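Local coordinates for fumarate lyase (Mesorhizobium sp., PDB 3C8T), which is a four-chain, predominantly helical member of the fumarate lyase family, whose sequence also carries the adenylosuccinate lyase C-terminal family region, at residues A[362-372]-A[419-428]. Residues are numbered along the deposited sequence; the frame is centred on the assembly and turned at random. Where two conformers were deposited one is given.
Sequences GLIVAEAVMMA and LRDLTDPRNY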
ATOM      1  N   GLY A 362      42.279  -5.062  11.904  1.00 37.58           N
ATOM      2  CA  GLY A 362      42.262  -4.311  13.143  1.00 37.06           C
ATOM      3  C   GLY A 362      41.553  -2.981  13.024  1.00 36.55           C
ATOM      4  O   GLY A 362      41.207  -2.370  14.018  1.00 37.47           O
ATOM      5  N   LEU A 363      41.313  -2.523  11.806  1.00 36.22           N
ATOM      6  CA  LEU A 363      40.616  -1.249  11.613  1.00 35.50           C
ATOM      7  C   LEU A 363      39.255  -1.258  12.318  1.00 34.51           C
ATOM      8  O   LEU A 363      38.866  -0.280  12.926  1.00 34.12           O
ATOM      9  CB  LEU A 363      40.498  -0.917  10.123  1.00 36.11           C
ATOM     10  CG  LEU A 363      41.863  -0.475   9.543  1.00 38.50           C
ATOM     11  CD1 LEU A 363      42.038  -0.878   8.071  1.00 44.83           C
ATOM     12  CD2 LEU A 363      42.056   1.016   9.693  1.00 38.69           C
ATOM     13  N   ILE A 364      38.579  -2.406  12.287  1.00 33.96           N
ATOM     14  CA  ILE A 364      37.263  -2.573  12.918  1.00 32.52           C
ATOM     15  C   ILE A 364      37.254  -2.309  14.436  1.00 32.22           C
ATOM     16  O   ILE A 364      36.183  -2.154  15.018  1.00 32.24           O
ATOM     17  CB  ILE A 364      36.656  -3.997  12.589  1.00 33.12           C
ATOM     18  CG1 ILE A 364      35.122  -4.032  12.778  1.00 31.93           C
ATOM     19  CG2 ILE A 364      37.397  -5.111  13.372  1.00 30.67           C
ATOM     20  CD1 ILE A 364      34.517  -5.361  12.449  1.00 31.12           C
ATOM     21  N   VAL A 365      38.438  -2.297  15.059  1.00 32.39           N
ATOM     22  CA  VAL A 365      38.610  -2.000  16.494  1.00 31.58           C
ATOM     23  C   VAL A 365      39.529  -0.757  16.754  1.00 33.19           C
ATOM     24  O   VAL A 365      40.065  -0.555  17.859  1.00 33.11           O
ATOM     25  CB  VAL A 365      39.017  -3.255  17.349  1.00 32.39           C
ATOM     26  CG1 VAL A 365      37.851  -4.266  17.394  1.00 28.95           C
ATOM     27  CG2 VAL A 365      40.325  -3.939  16.849  1.00 28.71           C
ATOM     28  N   ALA A 366      39.651   0.120  15.756  1.00 33.06           N
ATOM     29  CA  ALA A 366      40.242   1.448  15.982  1.00 32.63           C
ATOM     30  C   ALA A 366      39.692   2.090  17.267  1.00 33.52           C
ATOM     31  O   ALA A 366      40.463   2.619  18.079  1.00 32.31           O
ATOM     32  CB  ALA A 366      39.991   2.344  14.793  1.00 31.65           C
ATOM     33  N   GLU A 367      38.360   2.034  17.449  1.00 34.49           N
ATOM     34  CA  GLU A 367      37.705   2.567  18.664  1.00 36.40           C
ATOM     35  C   GLU A 367      38.340   2.080  19.987  1.00 35.74           C
ATOM     36  O   GLU A 367      38.473   2.861  20.933  1.00 36.31           O
ATOM     37  CB  GLU A 367      36.205   2.219  18.686  1.00 36.21           C
ATOM     38  CG  GLU A 367      35.426   3.084  19.701  1.00 38.94           C
ATOM     39  CD  GLU A 367      34.010   2.553  20.019  1.00 40.30           C
ATOM     40  OE1 GLU A 367      33.012   3.219  19.602  1.00 44.84           O
ATOM     41  OE2 GLU A 367      33.897   1.487  20.697  1.00 43.58           O
ATOM     42  N   ALA A 368      38.703   0.793  20.055  1.00 35.17           N
ATOM     43  CA  ALA A 368      39.383   0.223  21.228  1.00 35.06           C
ATOM     44  C   ALA A 368      40.761   0.872  21.516  1.00 35.60           C
ATOM     45  O   ALA A 368      41.162   0.995  22.678  1.00 35.71           O
ATOM     46  CB  ALA A 368      39.548  -1.294  21.064  1.00 34.41           C
ATOM     47  N   VAL A 369      41.517   1.223  20.470  1.00 35.63           N
ATOM     48  CA  VAL A 369      42.763   1.968  20.682  1.00 35.77           C
ATOM     49  C   VAL A 369      42.461   3.394  21.195  1.00 36.35           C
ATOM     50  O   VAL A 369      43.071   3.824  22.176  1.00 35.51           O
ATOM     51  CB  VAL A 369      43.665   1.985  19.433  1.00 36.22           C
ATOM     52  CG1 VAL A 369      45.011   2.692  19.724  1.00 35.34           C
ATOM     53  CG2 VAL A 369      43.883   0.541  18.877  1.00 36.07           C
ATOM     54  N   MET A 370      41.520   4.100  20.557  1.00 37.76           N
ATOM     55  CA  MET A 370      41.025   5.411  21.046  1.00 39.44           C
ATOM     56  C   MET A 370      40.658   5.380  22.542  1.00 39.89           C
ATOM     57  O   MET A 370      41.176   6.174  23.328  1.00 39.29           O
ATOM     58  CB  MET A 370      39.801   5.885  20.252  1.00 39.71           C
ATOM     59  CG  MET A 370      40.054   6.296  18.801  1.00 41.76           C
ATOM     60  SD  MET A 370      38.539   6.586  17.821  1.00 40.48           S
ATOM     61  CE  MET A 370      39.213   6.526  16.162  1.00 42.78           C
ATOM     62  N   MET A 371      39.768   4.466  22.927  1.00 40.26           N
ATOM     63  CA  MET A 371      39.363   4.260  24.333  0.50 40.24           C
ATOM     64  C   MET A 371      40.603   4.134  25.228  1.00 40.69           C
ATOM     65  O   MET A 371      40.709   4.751  26.281  1.00 40.70           O
ATOM     66  CB  MET A 371      38.467   3.001  24.453  0.50 40.21           C
ATOM     67  CG  MET A 371      37.927   2.637  25.873  0.50 40.30           C
ATOM     68  SD  MET A 371      37.401   0.895  26.056  0.50 38.91           S
ATOM     69  CE  MET A 371      38.885   0.055  25.446  0.50 38.71           C
ATOM     70  N   ALA A 372      41.552   3.308  24.804  1.00 40.49           N
ATOM     71  CA  ALA A 372      42.752   3.088  25.612  1.00 40.99           C
ATOM     72  C   ALA A 372      43.712   4.281  25.646  1.00 41.22           C
ATOM     73  O   ALA A 372      44.445   4.470  26.617  1.00 41.74           O
ATOM     74  CB  ALA A 372      43.492   1.847  25.141  1.00 41.18           C
ATOM     75  N   LEU A 419      49.060  -2.763  22.247  1.00 36.11           N
ATOM     76  CA  LEU A 419      48.615  -2.481  20.868  1.00 36.58           C
ATOM     77  C   LEU A 419      48.169  -3.730  20.100  1.00 36.49           C
ATOM     78  O   LEU A 419      47.125  -3.696  19.420  1.00 36.64           O
ATOM     79  CB  LEU A 419      49.686  -1.709  20.061  1.00 36.96           C
ATOM     80  CG  LEU A 419      49.754  -0.203  20.339  1.00 38.04           C
ATOM     81  CD1 LEU A 419      50.886   0.448  19.545  1.00 38.37           C
ATOM     82  CD2 LEU A 419      48.369   0.472  20.030  1.00 38.89           C
ATOM     83  N   ARG A 420      48.958  -4.805  20.206  1.00 35.34           N
ATOM     84  CA  ARG A 420      48.572  -6.132  19.715  1.00 36.78           C
ATOM     85  C   ARG A 420      47.220  -6.606  20.273  1.00 36.49           C
ATOM     86  O   ARG A 420      46.372  -7.055  19.514  1.00 35.97           O
ATOM     87  CB  ARG A 420      49.639  -7.183  20.053  1.00 36.87           C
ATOM     88  CG  ARG A 420      50.868  -6.994  19.300  1.00 38.10           C
ATOM     89  CD  ARG A 420      51.831  -8.092  19.603  1.00 40.31           C
ATOM     90  NE  ARG A 420      53.079  -7.845  18.895  1.00 38.99           N
ATOM     91  CZ  ARG A 420      53.278  -8.120  17.610  1.00 39.40           C
ATOM     92  NH1 ARG A 420      52.313  -8.667  16.861  1.00 36.87           N
ATOM     93  NH2 ARG A 420      54.458  -7.848  17.078  1.00 41.34           N
ATOM     94  N   ASP A 421      47.038  -6.501  21.590  1.00 36.38           N
ATOM     95  CA  ASP A 421      45.766  -6.868  22.247  1.00 37.35           C
ATOM     96  C   ASP A 421      44.555  -6.009  21.747  1.00 36.50           C
ATOM     97  O   ASP A 421      43.489  -6.532  21.413  1.00 36.09           O
ATOM     98  CB  ASP A 421      45.928  -6.763  23.774  1.00 37.69           C
ATOM     99  CG  ASP A 421      46.874  -7.849  24.352  1.00 41.93           C
ATOM    100  OD1 ASP A 421      47.157  -8.839  23.618  1.00 42.05           O
ATOM    101  OD2 ASP A 421      47.321  -7.709  25.534  1.00 44.19           O
ATOM    102  N   LEU A 422      44.754  -4.702  21.681  1.00 35.34           N
ATOM    103  CA  LEU A 422      43.698  -3.745  21.318  1.00 35.41           C
ATOM    104  C   LEU A 422      43.283  -3.815  19.846  1.00 35.31           C
ATOM    105  O   LEU A 422      42.150  -3.488  19.510  1.00 35.53           O
ATOM    106  CB  LEU A 422      44.121  -2.312  21.664  1.00 35.03           C
ATOM    107  CG  LEU A 422      44.277  -2.028  23.163  1.00 34.26           C
ATOM    108  CD1 LEU A 422      45.132  -0.781  23.393  1.00 35.46           C
ATOM    109  CD2 LEU A 422      42.915  -1.908  23.838  1.00 33.48           C
ATOM    110  N   THR A 423      44.211  -4.232  18.989  1.00 34.86           N
ATOM    111  CA  THR A 423      43.936  -4.407  17.581  1.00 34.46           C
ATOM    112  C   THR A 423      43.423  -5.788  17.213  1.00 34.43           C
ATOM    113  O   THR A 423      43.134  -6.019  16.049  1.00 34.62           O
ATOM    114  CB  THR A 423      45.136  -3.978  16.672  1.00 34.52           C
ATOM    115  OG1 THR A 423      46.325  -4.697  17.035  1.00 35.63           O
ATOM    116  CG2 THR A 423      45.376  -2.484  16.804  1.00 32.69           C
ATOM    117  N   ASP A 424      43.304  -6.696  18.186  1.00 35.28           N
ATOM    118  CA  ASP A 424      42.630  -8.004  17.977  1.00 36.45           C
ATOM    119  C   ASP A 424      41.131  -7.866  18.220  1.00 36.48           C
ATOM    120  O   ASP A 424      40.690  -7.669  19.357  1.00 36.66           O
ATOM    121  CB  ASP A 424      43.168  -9.084  18.922  1.00 37.07           C
ATOM    122  CG  ASP A 424      42.581 -10.493  18.632  1.00 40.11           C
ATOM    123  OD1 ASP A 424      41.542 -10.646  17.927  1.00 40.73           O
ATOM    124  OD2 ASP A 424      43.178 -11.470  19.140  1.00 41.74           O
ATOM    125  N   PRO A 425      40.329  -7.998  17.158  1.00 36.65           N
ATOM    126  CA  PRO A 425      38.868  -7.813  17.302  1.00 36.86           C
ATOM    127  C   PRO A 425      38.203  -8.720  18.346  1.00 36.28           C
ATOM    128  O   PRO A 425      37.191  -8.329  18.948  1.00 36.08           O
ATOM    129  CB  PRO A 425      38.334  -8.073  15.874  1.00 35.90           C
ATOM    130  CG  PRO A 425      39.392  -8.869  15.221  1.00 37.22           C
ATOM    131  CD  PRO A 425      40.694  -8.326  15.772  1.00 36.97           C
ATOM    132  N   ARG A 426      38.782  -9.894  18.593  1.00 36.27           N
ATOM    133  CA  ARG A 426      38.196 -10.844  19.559  1.00 36.07           C
ATOM    134  C   ARG A 426      38.149 -10.272  20.977  1.00 35.76           C
ATOM    135  O   ARG A 426      37.359 -10.734  21.806  1.00 36.70           O
ATOM    136  CB  ARG A 426      38.918 -12.196  19.526  1.00 36.44           C
ATOM    137  N   ASN A 427      38.945  -9.235  21.244  1.00 35.25           N
ATOM    138  CA  ASN A 427      39.012  -8.623  22.572  1.00 35.40           C
ATOM    139  C   ASN A 427      38.022  -7.501  22.794  1.00 35.52           C
ATOM    140  O   ASN A 427      38.046  -6.879  23.849  1.00 36.31           O
ATOM    141  CB  ASN A 427      40.433  -8.096  22.894  1.00 34.99           C
ATOM    142  CG  ASN A 427      41.456  -9.211  22.953  1.00 35.98           C
ATOM    143  OD1 ASN A 427      41.149 -10.299  23.431  1.00 38.71           O
ATOM    144  ND2 ASN A 427      42.655  -8.967  22.445  1.00 32.17           N
ATOM    145  N   TYR A 428      37.153  -7.226  21.819  1.00 35.69           N
ATOM    146  CA  TYR A 428      36.284  -6.033  21.918  1.00 35.08           C
ATOM    147  C   TYR A 428      34.799  -6.310  21.715  1.00 35.43           C
ATOM    148  O   TYR A 428      34.168  -5.730  20.826  1.00 35.60           O
ATOM    149  CB  TYR A 428      36.772  -5.003  20.913  1.00 33.89           C
ATOM    150  CG  TYR A 428      36.413  -3.584  21.250  1.00 33.06           C
ATOM    151  CD1 TYR A 428      36.753  -3.044  22.481  1.00 31.30           C
ATOM    152  CD2 TYR A 428      35.739  -2.769  20.323  1.00 30.15           C
ATOM    153  CE1 TYR A 428      36.445  -1.742  22.783  1.00 30.66           C
ATOM    154  CE2 TYR A 428      35.437  -1.455  20.620  1.00 30.04           C
ATOM    155  CZ  TYR A 428      35.783  -0.941  21.860  1.00 31.45           C
ATOM    156  OH  TYR A 428      35.506   0.391  22.190  1.00 29.69           O
TER
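The carbonyl oxygen of L419, whose side chain packs on V369, is gripped twice by T423: T423 OG1 donates a hydrogen bond of 2.7 Å to L419 O, and the backbone N reaches it from the opposite face of the carbonyl plane. The two bonds tie T423 back to L419 in the C-terminal part of helix 416-422. In this all-helical C-terminal part of a fumarate lyase family protein, helix 366-377 and its N-cap residue V365 pack against helix 416-422 and the 3-10 segment 425-427 with Y428. The hydrogen bond from T423 OG1 holds chi1 near 56°, which turns CG2 toward V369 CG2; V369 CG1 meets L419 CD2, the two side chains crossing at about a right angle. F401 and L414 of neighbouring helices extend this apolar patch. L422 forks over A372: CD1 lies 3.6 Å from A372 CB, and CD2 touches A368 O. Further along the chain, an Asx turn, D424 OD1 accepting from R426 N at 2.9 Å, leads through P425 to Y428. V365 CG1 lies 3.7 Å from P425 CA and 3.8 Å from Y428 CB. In a CH-pi contact, A368 CB lies 3.6 Å from the centroid of the Y428 ring, 14° off its normal; M371 CE approaches obliquely, and S199 of a second subunit packs on this corner. E367 OE2 lies at the ring edge, in its plane, and accepts a very short 2.5 Å hydrogen bond from Y428 OH, its carboxylate turned 81° from the ring.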